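Local coordinates for pyoverdine synthetase F (Pseudomonas aeruginosa PAO1, PDB 6CUL), which belongs to the pyoverdine synthetases and folds as an alpha/beta domain, with helices and long loops packed around a mixed beta sheet, at residues A[20-25]-A[83-88]; A[36-41]-A[90-95]; A[126-131]-A[151-156]. All blocks are in the same frame, centred on the assembly; numbering follows the deposited sequence.

Contact 1 (A[20-25]-A[83-88])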
ATOM      1  N   ALA A  20      -4.127   3.831  -9.507  1.00 22.66           N
ATOM      2  CA  ALA A  20      -3.089   4.739  -9.136  1.00 34.38           C
ATOM      3  C   ALA A  20      -2.515   5.470 -10.395  1.00 27.85           C
ATOM      4  O   ALA A  20      -2.444   4.924 -11.444  1.00 30.04           O
ATOM      5  CB  ALA A  20      -2.020   4.000  -8.371  1.00 21.57           C
ATOM      6  N   GLY A  21      -2.251   6.759 -10.278  1.00 22.14           N
ATOM      7  CA  GLY A  21      -1.815   7.603 -11.381  1.00 34.36           C
ATOM      8  C   GLY A  21      -2.824   7.996 -12.489  1.00 35.91           C
ATOM      9  O   GLY A  21      -2.456   8.680 -13.391  1.00 35.38           O
ATOM     10  N   GLN A  22      -4.067   7.602 -12.314  1.00 34.20           N
ATOM     11  CA  GLN A  22      -5.135   7.810 -13.222  1.00 27.68           C
ATOM     12  C   GLN A  22      -6.161   8.782 -12.688  1.00 28.38           C
ATOM     13  O   GLN A  22      -6.242   9.035 -11.542  1.00 24.96           O
ATOM     14  CB  GLN A  22      -5.809   6.456 -13.448  1.00 34.77           C
ATOM     15  CG  GLN A  22      -4.957   5.354 -14.031  1.00 43.93           C
ATOM     16  CD  GLN A  22      -5.745   4.292 -14.797  1.00 35.27           C
ATOM     17  OE1 GLN A  22      -6.570   4.594 -15.619  1.00 37.20           O
ATOM     18  NE2 GLN A  22      -5.484   3.089 -14.515  1.00 27.48           N
ATOM     19  N   TYR A  23      -6.947   9.324 -13.559  1.00 31.38           N
ATOM     20  CA  TYR A  23      -8.002  10.198 -13.149  1.00 31.78           C
ATOM     21  C   TYR A  23      -9.247   9.419 -12.953  1.00 32.91           C
ATOM     22  O   TYR A  23      -9.492   8.534 -13.677  1.00 35.84           O
ATOM     23  CB  TYR A  23      -8.300  11.251 -14.181  1.00 33.58           C
ATOM     24  CG  TYR A  23      -7.519  12.501 -14.039  1.00 34.95           C
ATOM     25  CD1 TYR A  23      -7.864  13.469 -13.115  1.00 33.94           C
ATOM     26  CD2 TYR A  23      -6.460  12.703 -14.828  1.00 26.87           C
ATOM     27  CE1 TYR A  23      -7.146  14.584 -13.006  1.00 31.88           C
ATOM     28  CE2 TYR A  23      -5.741  13.802 -14.714  1.00 36.20           C
ATOM     29  CZ  TYR A  23      -6.080  14.737 -13.825  1.00 39.05           C
ATOM     30  OH  TYR A  23      -5.294  15.816 -13.830  1.00 38.81           O
ATOM     31  N   VAL A  24     -10.020   9.730 -11.963  1.00 29.53           N
ATOM     32  CA  VAL A  24     -11.216   8.983 -11.784  1.00 28.21           C
ATOM     33  C   VAL A  24     -12.383   9.900 -11.616  1.00 29.41           C
ATOM     34  O   VAL A  24     -12.235  10.963 -11.109  1.00 29.50           O
ATOM     35  CB  VAL A  24     -11.160   8.032 -10.596  1.00 28.61           C
ATOM     36  CG1 VAL A  24     -10.144   6.944 -10.808  1.00 22.24           C
ATOM     37  CG2 VAL A  24     -10.951   8.805  -9.319  1.00 28.46           C
ATOM     38  N   PRO A  25     -13.520   9.532 -12.143  1.00 28.17           N
ATOM     39  CA  PRO A  25     -14.693  10.342 -11.940  1.00 30.22           C
ATOM     40  C   PRO A  25     -15.093  10.302 -10.441  1.00 32.33           C
ATOM     41  O   PRO A  25     -15.175   9.282  -9.855  1.00 16.98           O
ATOM     42  CB  PRO A  25     -15.713   9.663 -12.822  1.00 31.27           C
ATOM     43  CG  PRO A  25     -15.171   8.337 -13.140  1.00 31.65           C
ATOM     44  CD  PRO A  25     -13.721   8.540 -13.187  1.00 32.88           C
ATOM     45  N   GLY A  83       4.983   8.391 -23.683  1.00 53.02           N
ATOM     46  CA  GLY A  83       3.704   9.011 -23.904  1.00 52.11           C
ATOM     47  C   GLY A  83       2.491   8.160 -23.562  1.00 55.91           C
ATOM     48  O   GLY A  83       1.483   8.249 -24.234  1.00 48.28           O
ATOM     49  N   GLN A  84       2.590   7.357 -22.520  1.00 57.51           N
ATOM     50  CA  GLN A  84       1.518   6.455 -22.110  1.00 61.49           C
ATOM     51  C   GLN A  84       1.307   6.504 -20.594  1.00 60.30           C
ATOM     52  O   GLN A  84       2.000   7.205 -19.936  1.00 55.56           O
ATOM     53  CB  GLN A  84       1.791   5.044 -22.619  1.00 60.27           C
ATOM     54  CG  GLN A  84       2.269   5.004 -24.061  1.00 60.22           C
ATOM     55  CD  GLN A  84       1.165   5.124 -25.084  1.00 52.06           C
ATOM     56  OE1 GLN A  84       0.538   4.183 -25.422  1.00 45.64           O
ATOM     57  NE2 GLN A  84       1.006   6.275 -25.620  1.00 55.37           N
ATOM     58  N   GLN A  85       0.329   5.784 -20.074  1.00 58.09           N
ATOM     59  CA  GLN A  85      -0.032   5.801 -18.662  1.00 50.59           C
ATOM     60  C   GLN A  85       1.076   5.294 -17.768  1.00 49.79           C
ATOM     61  O   GLN A  85       1.775   4.437 -18.152  1.00 48.05           O
ATOM     62  CB  GLN A  85      -1.337   4.991 -18.479  1.00 49.21           C
ATOM     63  CG  GLN A  85      -1.913   4.793 -17.097  1.00 36.79           C
ATOM     64  CD  GLN A  85      -2.725   5.957 -16.555  1.00 37.89           C
ATOM     65  OE1 GLN A  85      -3.892   6.092 -16.806  1.00 29.45           O
ATOM     66  NE2 GLN A  85      -2.106   6.752 -15.757  1.00 40.99           N
ATOM     67  N   TRP A  86       1.247   5.880 -16.596  1.00 49.28           N
ATOM     68  CA  TRP A  86       2.215   5.436 -15.606  1.00 42.93           C
ATOM     69  C   TRP A  86       1.639   5.677 -14.227  1.00 32.83           C
ATOM     70  O   TRP A  86       0.794   6.466 -14.079  1.00 38.51           O
ATOM     71  CB  TRP A  86       3.578   6.105 -15.808  1.00 47.20           C
ATOM     72  CG  TRP A  86       4.735   5.491 -15.081  1.00 47.91           C
ATOM     73  CD1 TRP A  86       5.550   6.115 -14.291  1.00 45.04           C
ATOM     74  CD2 TRP A  86       5.122   4.113 -15.046  1.00 51.97           C
ATOM     75  NE1 TRP A  86       6.447   5.279 -13.770  1.00 47.74           N
ATOM     76  CE2 TRP A  86       6.205   4.025 -14.209  1.00 46.72           C
ATOM     77  CE3 TRP A  86       4.673   2.957 -15.660  1.00 53.66           C
ATOM     78  CZ2 TRP A  86       6.863   2.861 -13.984  1.00 48.71           C
ATOM     79  CZ3 TRP A  86       5.317   1.819 -15.419  1.00 49.67           C
ATOM     80  CH2 TRP A  86       6.398   1.774 -14.603  1.00 54.57           C
ATOM     81  N   PHE A  87       2.167   5.006 -13.232  1.00 27.65           N
ATOM     82  CA  PHE A  87       1.697   5.108 -11.833  1.00 30.49           C
ATOM     83  C   PHE A  87       1.765   6.476 -11.104  1.00 39.50           C
ATOM     84  O   PHE A  87       1.198   6.638 -10.091  1.00 33.92           O
ATOM     85  CB  PHE A  87       2.399   4.054 -10.990  1.00 35.88           C
ATOM     86  CG  PHE A  87       2.194   2.688 -11.464  1.00 34.55           C
ATOM     87  CD1 PHE A  87       2.940   2.186 -12.463  1.00 35.58           C
ATOM     88  CD2 PHE A  87       1.252   1.923 -10.931  1.00 31.01           C
ATOM     89  CE1 PHE A  87       2.750   0.937 -12.935  1.00 34.18           C
ATOM     90  CE2 PHE A  87       1.044   0.677 -11.382  1.00 34.43           C
ATOM     91  CZ  PHE A  87       1.792   0.180 -12.395  1.00 40.47           C
ATOM     92  N   TYR A  88       2.565   7.324 -11.656  1.00 41.11           N
ATOM     93  CA  TYR A  88       2.877   8.652 -11.278  1.00 37.16           C
ATOM     94  C   TYR A  88       3.496   9.292 -12.531  1.00 42.10           C
ATOM     95  O   TYR A  88       3.781   8.625 -13.477  1.00 48.21           O
ATOM     96  CB  TYR A  88       3.831   8.692 -10.061  1.00 40.47           C
ATOM     97  CG  TYR A  88       5.065   7.867 -10.194  1.00 47.43           C
ATOM     98  CD1 TYR A  88       6.035   8.211 -11.053  1.00 44.69           C
ATOM     99  CD2 TYR A  88       5.234   6.735  -9.489  1.00 36.70           C
ATOM    100  CE1 TYR A  88       7.145   7.462 -11.191  1.00 39.71           C
ATOM    101  CE2 TYR A  88       6.329   5.984  -9.620  1.00 38.39           C
ATOM    102  CZ  TYR A  88       7.285   6.360 -10.486  1.00 44.11           C
ATOM    103  OH  TYR A  88       8.405   5.627 -10.638  1.00 45.72           O
TER

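Contact 2 (A[36-41]-A[90-95])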
ATOM      1  N   VAL A  36       0.089   6.467  -3.236  1.00 39.34           N
ATOM      2  CA  VAL A  36       0.664   6.608  -1.934  1.00 35.46           C
ATOM      3  C   VAL A  36       2.103   7.078  -2.023  1.00 34.24           C
ATOM      4  O   VAL A  36       2.492   7.846  -1.232  1.00 34.82           O
ATOM      5  CB  VAL A  36       0.597   5.335  -1.158  1.00 30.00           C
ATOM      6  CG1 VAL A  36       1.290   5.479   0.149  1.00 36.91           C
ATOM      7  CG2 VAL A  36      -0.820   4.961  -0.930  1.00 37.79           C
ATOM      8  N   LEU A  37       2.876   6.566  -2.958  1.00 32.49           N
ATOM      9  CA  LEU A  37       4.220   6.999  -3.169  1.00 28.06           C
ATOM     10  C   LEU A  37       4.303   8.438  -3.643  1.00 30.78           C
ATOM     11  O   LEU A  37       5.111   9.151  -3.214  1.00 27.11           O
ATOM     12  CB  LEU A  37       4.922   6.064  -4.130  1.00 31.39           C
ATOM     13  CG  LEU A  37       6.412   6.238  -4.354  1.00 36.87           C
ATOM     14  CD1 LEU A  37       7.147   5.888  -3.113  1.00 30.87           C
ATOM     15  CD2 LEU A  37       6.958   5.449  -5.522  1.00 39.85           C
ATOM     16  N   GLU A  38       3.428   8.847  -4.517  1.00 35.08           N
ATOM     17  CA  GLU A  38       3.436  10.223  -4.967  1.00 37.41           C
ATOM     18  C   GLU A  38       3.175  11.175  -3.818  1.00 32.38           C
ATOM     19  O   GLU A  38       3.773  12.184  -3.766  1.00 35.90           O
ATOM     20  CB  GLU A  38       2.467  10.483  -6.091  1.00 32.58           C
ATOM     21  CG  GLU A  38       2.719  11.803  -6.738  1.00 28.90           C
ATOM     22  CD  GLU A  38       2.039  11.967  -8.034  1.00 36.15           C
ATOM     23  OE1 GLU A  38       1.226  11.171  -8.350  1.00 38.06           O
ATOM     24  OE2 GLU A  38       2.318  12.889  -8.755  1.00 47.33           O
ATOM     25  N   SER A  39       2.277  10.819  -2.938  1.00 24.45           N
ATOM     26  CA  SER A  39       2.056  11.632  -1.829  1.00 27.14           C
ATOM     27  C   SER A  39       3.289  11.716  -0.938  1.00 30.40           C
ATOM     28  O   SER A  39       3.538  12.743  -0.468  1.00 26.61           O
ATOM     29  CB  SER A  39       0.821  11.225  -1.045  1.00 36.42           C
ATOM     30  OG  SER A  39       0.322  12.337  -0.459  1.00 27.04           O
ATOM     31  N   LEU A  40       3.967  10.617  -0.698  1.00 24.08           N
ATOM     32  CA  LEU A  40       5.197  10.533   0.071  1.00 25.54           C
ATOM     33  C   LEU A  40       6.342  11.280  -0.564  1.00 24.01           C
ATOM     34  O   LEU A  40       7.101  11.850   0.096  1.00 23.59           O
ATOM     35  CB  LEU A  40       5.561   9.096   0.349  1.00 17.24           C
ATOM     36  CG  LEU A  40       6.639   8.729   1.291  1.00 14.61           C
ATOM     37  CD1 LEU A  40       6.321   9.281   2.627  1.00 25.77           C
ATOM     38  CD2 LEU A  40       6.778   7.247   1.390  1.00 28.18           C
ATOM     39  N   VAL A  41       6.435  11.219  -1.856  1.00 27.37           N
ATOM     40  CA  VAL A  41       7.421  11.997  -2.577  1.00 29.85           C
ATOM     41  C   VAL A  41       7.156  13.489  -2.366  1.00 30.37           C
ATOM     42  O   VAL A  41       8.026  14.183  -2.032  1.00 23.14           O
ATOM     43  CB  VAL A  41       7.485  11.601  -4.049  1.00 18.72           C
ATOM     44  CG1 VAL A  41       8.249  12.605  -4.857  1.00 25.38           C
ATOM     45  CG2 VAL A  41       8.087  10.241  -4.180  1.00 30.30           C
ATOM     46  N   ALA A  90       6.008   9.938 -15.059  1.00 46.95           N
ATOM     47  CA  ALA A  90       7.305   9.336 -15.324  1.00 51.38           C
ATOM     48  C   ALA A  90       8.461  10.279 -15.058  1.00 57.22           C
ATOM     49  O   ALA A  90       9.543   9.825 -14.770  1.00 50.98           O
ATOM     50  CB  ALA A  90       7.370   8.857 -16.730  1.00 55.91           C
ATOM     51  N   ASP A  91       8.188  11.557 -15.084  1.00 63.05           N
ATOM     52  CA  ASP A  91       9.194  12.510 -14.768  1.00 59.54           C
ATOM     53  C   ASP A  91       9.309  12.872 -13.250  1.00 59.93           C
ATOM     54  O   ASP A  91      10.101  13.696 -12.942  1.00 66.12           O
ATOM     55  CB  ASP A  91       8.981  13.717 -15.646  1.00 67.44           C
ATOM     56  CG  ASP A  91       7.678  14.343 -15.436  1.00 67.74           C
ATOM     57  OD1 ASP A  91       7.250  14.247 -14.315  1.00 65.13           O
ATOM     58  OD2 ASP A  91       7.081  14.935 -16.337  1.00 61.90           O
ATOM     59  N   LEU A  92       8.641  12.191 -12.337  1.00 46.33           N
ATOM     60  CA  LEU A  92       8.665  12.635 -10.974  1.00 48.12           C
ATOM     61  C   LEU A  92      10.039  12.645 -10.353  1.00 53.98           C
ATOM     62  O   LEU A  92      10.800  11.757 -10.589  1.00 49.50           O
ATOM     63  CB  LEU A  92       7.697  11.800 -10.139  1.00 49.13           C
ATOM     64  CG  LEU A  92       7.306  12.265  -8.745  1.00 42.95           C
ATOM     65  CD1 LEU A  92       6.995  13.740  -8.768  1.00 50.21           C
ATOM     66  CD2 LEU A  92       6.143  11.483  -8.207  1.00 39.91           C
ATOM     67  N   GLN A  93      10.294  13.613  -9.486  1.00 56.03           N
ATOM     68  CA  GLN A  93      11.573  13.721  -8.783  1.00 55.81           C
ATOM     69  C   GLN A  93      11.416  13.582  -7.273  1.00 51.98           C
ATOM     70  O   GLN A  93      10.567  14.192  -6.714  1.00 41.39           O
ATOM     71  CB  GLN A  93      12.199  15.077  -9.015  1.00 58.63           C
ATOM     72  CG  GLN A  93      11.848  15.750 -10.325  1.00 73.49           C
ATOM     73  CD  GLN A  93      10.431  16.269 -10.371  1.00 76.75           C
ATOM     74  OE1 GLN A  93       9.551  15.780  -9.672  1.00 65.98           O
ATOM     75  NE2 GLN A  93      10.205  17.243 -11.215  1.00 72.24           N
ATOM     76  N   VAL A  94      12.209  12.764  -6.614  1.00 53.32           N
ATOM     77  CA  VAL A  94      12.113  12.720  -5.173  1.00 63.36           C
ATOM     78  C   VAL A  94      13.438  13.167  -4.631  1.00 61.52           C
ATOM     79  O   VAL A  94      14.400  12.491  -4.895  1.00 68.13           O
ATOM     80  CB  VAL A  94      11.869  11.317  -4.598  1.00 65.95           C
ATOM     81  CG1 VAL A  94      12.825  10.311  -5.179  1.00 58.01           C
ATOM     82  CG2 VAL A  94      11.994  11.331  -3.094  1.00 48.58           C
ATOM     83  N   GLN A  95      13.484  14.260  -3.877  1.00 57.36           N
ATOM     84  CA  GLN A  95      14.697  14.744  -3.268  1.00 63.39           C
ATOM     85  C   GLN A  95      15.810  14.844  -4.259  1.00 67.64           C
ATOM     86  O   GLN A  95      16.834  14.261  -4.051  1.00 67.67           O
ATOM     87  CB  GLN A  95      15.125  13.881  -2.094  1.00 70.14           C
ATOM     88  CG  GLN A  95      16.198  14.555  -1.244  1.00 71.20           C
ATOM     89  CD  GLN A  95      17.627  14.158  -1.577  1.00 62.63           C
ATOM     90  OE1 GLN A  95      17.872  13.327  -2.431  1.00 53.43           O
ATOM     91  NE2 GLN A  95      18.570  14.807  -0.919  1.00 50.36           N
TER

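Contact 3 (A[126-131]-A[151-156])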
ATOM      1  N   ASP A 126      12.780 -17.794  -0.130  1.00 37.90           N
ATOM      2  CA  ASP A 126      13.893 -17.124  -0.771  1.00 38.37           C
ATOM      3  C   ASP A 126      13.601 -15.669  -1.185  1.00 42.46           C
ATOM      4  O   ASP A 126      14.480 -14.880  -1.218  1.00 45.52           O
ATOM      5  CB  ASP A 126      14.420 -17.974  -1.923  1.00 41.06           C
ATOM      6  CG  ASP A 126      15.722 -17.520  -2.443  1.00 49.62           C
ATOM      7  OD1 ASP A 126      16.722 -17.825  -1.877  1.00 47.84           O
ATOM      8  OD2 ASP A 126      15.764 -16.898  -3.455  1.00 44.99           O
ATOM      9  N   PHE A 127      12.379 -15.383  -1.595  1.00 47.18           N
ATOM     10  CA  PHE A 127      11.929 -14.048  -1.912  1.00 48.12           C
ATOM     11  C   PHE A 127      11.964 -13.176  -0.677  1.00 44.25           C
ATOM     12  O   PHE A 127      12.457 -12.087  -0.718  1.00 46.18           O
ATOM     13  CB  PHE A 127      10.542 -14.093  -2.444  1.00 40.94           C
ATOM     14  CG  PHE A 127       9.791 -12.833  -2.263  1.00 43.12           C
ATOM     15  CD1 PHE A 127      10.045 -11.750  -3.037  1.00 41.59           C
ATOM     16  CD2 PHE A 127       8.793 -12.745  -1.335  1.00 55.91           C
ATOM     17  CE1 PHE A 127       9.335 -10.614  -2.904  1.00 39.75           C
ATOM     18  CE2 PHE A 127       8.069 -11.602  -1.202  1.00 51.47           C
ATOM     19  CZ  PHE A 127       8.348 -10.535  -1.992  1.00 43.47           C
ATOM     20  N   GLU A 128      11.448 -13.672   0.422  1.00 39.59           N
ATOM     21  CA  GLU A 128      11.605 -12.971   1.653  1.00 48.62           C
ATOM     22  C   GLU A 128      13.101 -12.884   1.933  1.00 56.88           C
ATOM     23  O   GLU A 128      13.551 -11.868   2.370  1.00 61.54           O
ATOM     24  CB  GLU A 128      10.932 -13.665   2.810  1.00 44.31           C
ATOM     25  CG  GLU A 128       9.500 -14.011   2.585  1.00 41.89           C
ATOM     26  CD  GLU A 128       8.693 -14.042   3.845  1.00 55.69           C
ATOM     27  OE1 GLU A 128       8.732 -13.068   4.564  1.00 59.29           O
ATOM     28  OE2 GLU A 128       7.999 -15.001   4.115  1.00 45.98           O
ATOM     29  N   ARG A 129      13.856 -13.938   1.680  1.00 51.81           N
ATOM     30  CA  ARG A 129      15.267 -13.878   1.905  1.00 45.60           C
ATOM     31  C   ARG A 129      15.915 -12.825   1.017  1.00 44.92           C
ATOM     32  O   ARG A 129      16.740 -12.123   1.475  1.00 42.49           O
ATOM     33  CB  ARG A 129      15.882 -15.213   1.718  1.00 40.38           C
ATOM     34  CG  ARG A 129      17.329 -15.210   2.084  1.00 44.42           C
ATOM     35  CD  ARG A 129      18.249 -14.772   0.964  1.00 45.54           C
ATOM     36  NE  ARG A 129      18.118 -15.566  -0.222  1.00 37.91           N
ATOM     37  CZ  ARG A 129      18.633 -15.237  -1.383  1.00 39.82           C
ATOM     38  NH1 ARG A 129      19.273 -14.118  -1.519  1.00 33.44           N
ATOM     39  NH2 ARG A 129      18.452 -16.004  -2.424  1.00 42.70           N
ATOM     40  N   ARG A 130      15.503 -12.742  -0.240  1.00 47.58           N
ATOM     41  CA  ARG A 130      15.917 -11.675  -1.143  1.00 48.23           C
ATOM     42  C   ARG A 130      15.381 -10.301  -0.704  1.00 45.92           C
ATOM     43  O   ARG A 130      15.971  -9.325  -1.015  1.00 48.57           O
ATOM     44  CB  ARG A 130      15.449 -11.924  -2.557  1.00 41.96           C
ATOM     45  CG  ARG A 130      16.422 -12.624  -3.455  1.00 45.51           C
ATOM     46  CD  ARG A 130      15.918 -12.799  -4.880  1.00 51.97           C
ATOM     47  NE  ARG A 130      14.584 -13.394  -5.002  1.00 63.94           N
ATOM     48  CZ  ARG A 130      13.671 -13.049  -5.906  1.00 48.18           C
ATOM     49  NH1 ARG A 130      13.901 -12.108  -6.756  1.00 31.81           N
ATOM     50  NH2 ARG A 130      12.519 -13.653  -5.913  1.00 46.82           N
ATOM     51  N   LEU A 131      14.227 -10.204  -0.091  1.00 38.25           N
ATOM     52  CA  LEU A 131      13.801  -8.920   0.408  1.00 45.31           C
ATOM     53  C   LEU A 131      14.810  -8.359   1.433  1.00 40.34           C
ATOM     54  O   LEU A 131      15.269  -7.269   1.286  1.00 41.60           O
ATOM     55  CB  LEU A 131      12.386  -8.997   0.994  1.00 44.01           C
ATOM     56  CG  LEU A 131      11.197  -9.216   0.068  1.00 44.08           C
ATOM     57  CD1 LEU A 131       9.887  -9.120   0.764  1.00 39.62           C
ATOM     58  CD2 LEU A 131      11.180  -8.251  -1.062  1.00 52.15           C
ATOM     59  N   ILE A 151       2.491 -11.890   1.701  1.00 56.99           N
ATOM     60  CA  ILE A 151       2.315 -11.773   3.118  1.00 48.13           C
ATOM     61  C   ILE A 151       3.596 -12.090   3.738  1.00 46.44           C
ATOM     62  O   ILE A 151       4.024 -13.172   3.615  1.00 46.13           O
ATOM     63  CB  ILE A 151       1.414 -12.852   3.643  1.00 45.79           C
ATOM     64  CG1 ILE A 151       0.122 -12.908   2.864  1.00 60.64           C
ATOM     65  CG2 ILE A 151       1.223 -12.644   5.111  1.00 44.42           C
ATOM     66  CD1 ILE A 151      -0.455 -11.576   2.462  1.00 66.51           C
ATOM     67  N   LEU A 152       4.161 -11.177   4.473  1.00 50.01           N
ATOM     68  CA  LEU A 152       5.438 -11.463   5.031  1.00 54.39           C
ATOM     69  C   LEU A 152       5.360 -12.175   6.356  1.00 51.38           C
ATOM     70  O   LEU A 152       4.915 -11.642   7.261  1.00 61.59           O
ATOM     71  CB  LEU A 152       6.207 -10.164   5.165  1.00 55.16           C
ATOM     72  CG  LEU A 152       6.682  -9.554   3.853  1.00 44.69           C
ATOM     73  CD1 LEU A 152       5.670  -8.594   3.312  1.00 42.16           C
ATOM     74  CD2 LEU A 152       8.006  -8.895   4.014  1.00 36.31           C
ATOM     75  N   ASP A 153       5.683 -13.440   6.426  1.00 61.81           N
ATOM     76  CA  ASP A 153       5.719 -14.142   7.691  1.00 60.91           C
ATOM     77  C   ASP A 153       7.131 -14.372   8.199  1.00 56.89           C
ATOM     78  O   ASP A 153       7.277 -14.492   9.384  1.00 47.33           O
ATOM     79  CB  ASP A 153       4.965 -15.488   7.672  1.00 61.04           C
ATOM     80  CG  ASP A 153       5.627 -16.517   6.826  1.00 66.33           C
ATOM     81  OD1 ASP A 153       6.514 -16.098   6.136  1.00 79.62           O
ATOM     82  OD2 ASP A 153       5.291 -17.685   6.793  1.00 39.06           O
ATOM     83  N   GLU A 154       8.079 -14.526   7.311  1.00 53.33           N
ATOM     84  CA  GLU A 154       9.446 -14.744   7.674  1.00 62.93           C
ATOM     85  C   GLU A 154      10.287 -13.520   7.859  1.00 55.86           C
ATOM     86  O   GLU A 154      11.131 -13.518   8.694  1.00 55.00           O
ATOM     87  CB  GLU A 154      10.125 -15.676   6.701  1.00 61.20           C
ATOM     88  CG  GLU A 154       9.701 -17.103   6.875  1.00 71.29           C
ATOM     89  CD  GLU A 154      10.365 -18.000   5.891  1.00 60.41           C
ATOM     90  OE1 GLU A 154      11.427 -17.571   5.411  1.00 60.48           O
ATOM     91  OE2 GLU A 154       9.858 -19.079   5.620  1.00 41.84           O
ATOM     92  N   LEU A 155      10.049 -12.491   7.070  1.00 54.38           N
ATOM     93  CA  LEU A 155      10.777 -11.246   7.244  1.00 59.16           C
ATOM     94  C   LEU A 155      10.497 -10.595   8.578  1.00 60.95           C
ATOM     95  O   LEU A 155      11.307  -9.886   9.056  1.00 66.67           O
ATOM     96  CB  LEU A 155      10.567 -10.247   6.111  1.00 52.80           C
ATOM     97  CG  LEU A 155      11.699  -9.236   5.875  1.00 47.38           C
ATOM     98  CD1 LEU A 155      12.896  -9.884   5.253  1.00 42.56           C
ATOM     99  CD2 LEU A 155      11.289  -8.066   5.015  1.00 53.56           C
ATOM    100  N   VAL A 156       9.370 -10.870   9.158  1.00 56.03           N
ATOM    101  CA  VAL A 156       9.065 -10.282  10.424  1.00 59.39           C
ATOM    102  C   VAL A 156       9.330 -11.185  11.626  1.00 62.31           C
ATOM    103  O   VAL A 156       8.525 -11.162  12.524  1.00 51.45           O
ATOM    104  CB  VAL A 156       7.614  -9.835  10.413  1.00 60.21           C
ATOM    105  CG1 VAL A 156       7.395  -9.010   9.199  1.00 56.70           C
ATOM    106  CG2 VAL A 156       6.636 -10.972  10.406  1.00 50.87           C
TER

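Contact 1 (A[20-25]-A[83-88])
Gln85 NE2 is held between two backbone carbonyls. Gln85 NE2 reaches Gly21 O across the contact at 3.1 Å, with a bent N-H...O angle of 137°, and Trp86 O of its own segment at 3.4 Å. Both bonds are weak. The contact sets the irregular loop 83-88 against the turn that leads into strand 23-26, the first strand of a small beta hairpin with 29-32. CG of Gln85 stands anti to its backbone N (chi1 177°) and the chain then bends at chi2, which brings the amide across to the turn. The side chain of Gln22 crosses it at about a right angle, with the two amide planes 43° apart. Gln22 CG lies 3.1 Å from Gln85 OE1, so an aliphatic carbon rests on the amide oxygen. The far end of Gln22 bonds through NE2 to Tyr76 OH, and this side chain is about 5 Å from the bound N-(4-{[(2-amino-4-oxo-1,4-dihydroquinazolin-6-yl)methyl]amino}benzene-1-carbonyl)-D-glutamic acid. Gly21 has a positive phi and no side chain, and the backbones come close at this residue. The CB of Phe87 points away from the turn and its ring stacks on Tyr76, while Phe87 O lies 3.4 Å from Gly21 CA.

Contact 2 (A[36-41]-A[90-95])
Glu38 is the first residue of helix 36-46 to meet segment 90-95, and it does so with its aliphatic part. The helix belongs to the beta-alpha-beta crossover that joins parallel strands 6-9 and 55-60 of a Rossmann-like sheet. Segment 90-95 is an irregular part of the long loop before strand 103-105. The Glu38 chain is fully extended, with CG anti to the backbone N (chi1 -167°). Glu38 CG touches Leu92 CD2 at 3.7 Å, and the two side chains meet at a slant. The carboxylate stays beside this methyl, and OE1 bonds to Tyr32 OH of strand 29-32. One turn further along, Val41 points toward the loop and gives the larger part of the helix surface buried here. Its CG1 is the shared point of contact. Val41 CG1 lies 4.0 Å from Leu92 CG and 3.9 Å from Val94 CB, so the valine wedges between two apolar residues of the loop. CG2 turns to Val94 alone, and the two valine side chains cross at about a right angle. Asn45, later in the same helix, holds the loop by polar bonds to Gln93 O and Gln95 N. The same Gln93 O lies 3.4 Å from Val41 CG1.

Contact 3 (A[126-131]-A[151-156])
Glu128 sends its carboxylate from helix 118-136 to the backbone of loop 151-156 and accepts two consecutive amides. The helix lies in the crossover between strands 103-105 and 142-145 of the Rossmann-like sheet. CG of Glu128 is anti to its carbonyl carbon (chi1 -52°), and the chain is extended beyond it, which carries the carboxylate out to both amides. Leu155 N gives to Glu128 OE1 at 2.9 Å, coming from above the carboxylate plane. Glu154 N gives to Glu128 OE2 at 3.2 Å on the syn side but tilted out of plane, with an N-H...O angle of 157°. A second, weak bond runs from Glu154 N to Glu128 OE1. Asp153 has CG between its backbone N and carbonyl carbon (chi1 69°), which brings Asp153 OD1 to 2.7 Å from Glu128 OE2. The two carboxylates are nearly coplanar. So close a pair of acceptors may share a proton, and Lys124 NZ, which bonds to Ile151 O, makes long, weak ion pairs with both. Glu154 OE1 bonds to Ser125 OG. Beside the carboxylates, Leu131 CD1 meets Leu152 CD2 at 3.8 Å, and Leu155 CD1 reaches Glu128 O at 3.6 Å. Leu131 lays CG over one face of the Phe127 ring. Both residues touch Val106 just after strand 103-105, while Leu155 rests on Ile166 of strand 166-170, so the contact joins the helix to the connection between strands 142-145 and 166-170.

Overall arrangement
From the N terminus, the chain runs through strand 6-9 and helix 12-17 to the turn of contact 1, then through the hairpin to helix 36-46 of contact 2. Both wait for the long loop between helix 67-72 and strand 103-105. Segment 83-88 closes contact 1 and segment 90-95 closes contact 2, so the two loops cross. Their centres are 13 Å apart, and Tyr88 touches Leu37 and Glu38 to join them. Contact 3 follows in series. It closes a short loop that runs through strand 142-145, and it ties helix 118-136 to the approach to strand 166-170. Its centre is about 30 Å from that of contact 1, across the centre of the chain.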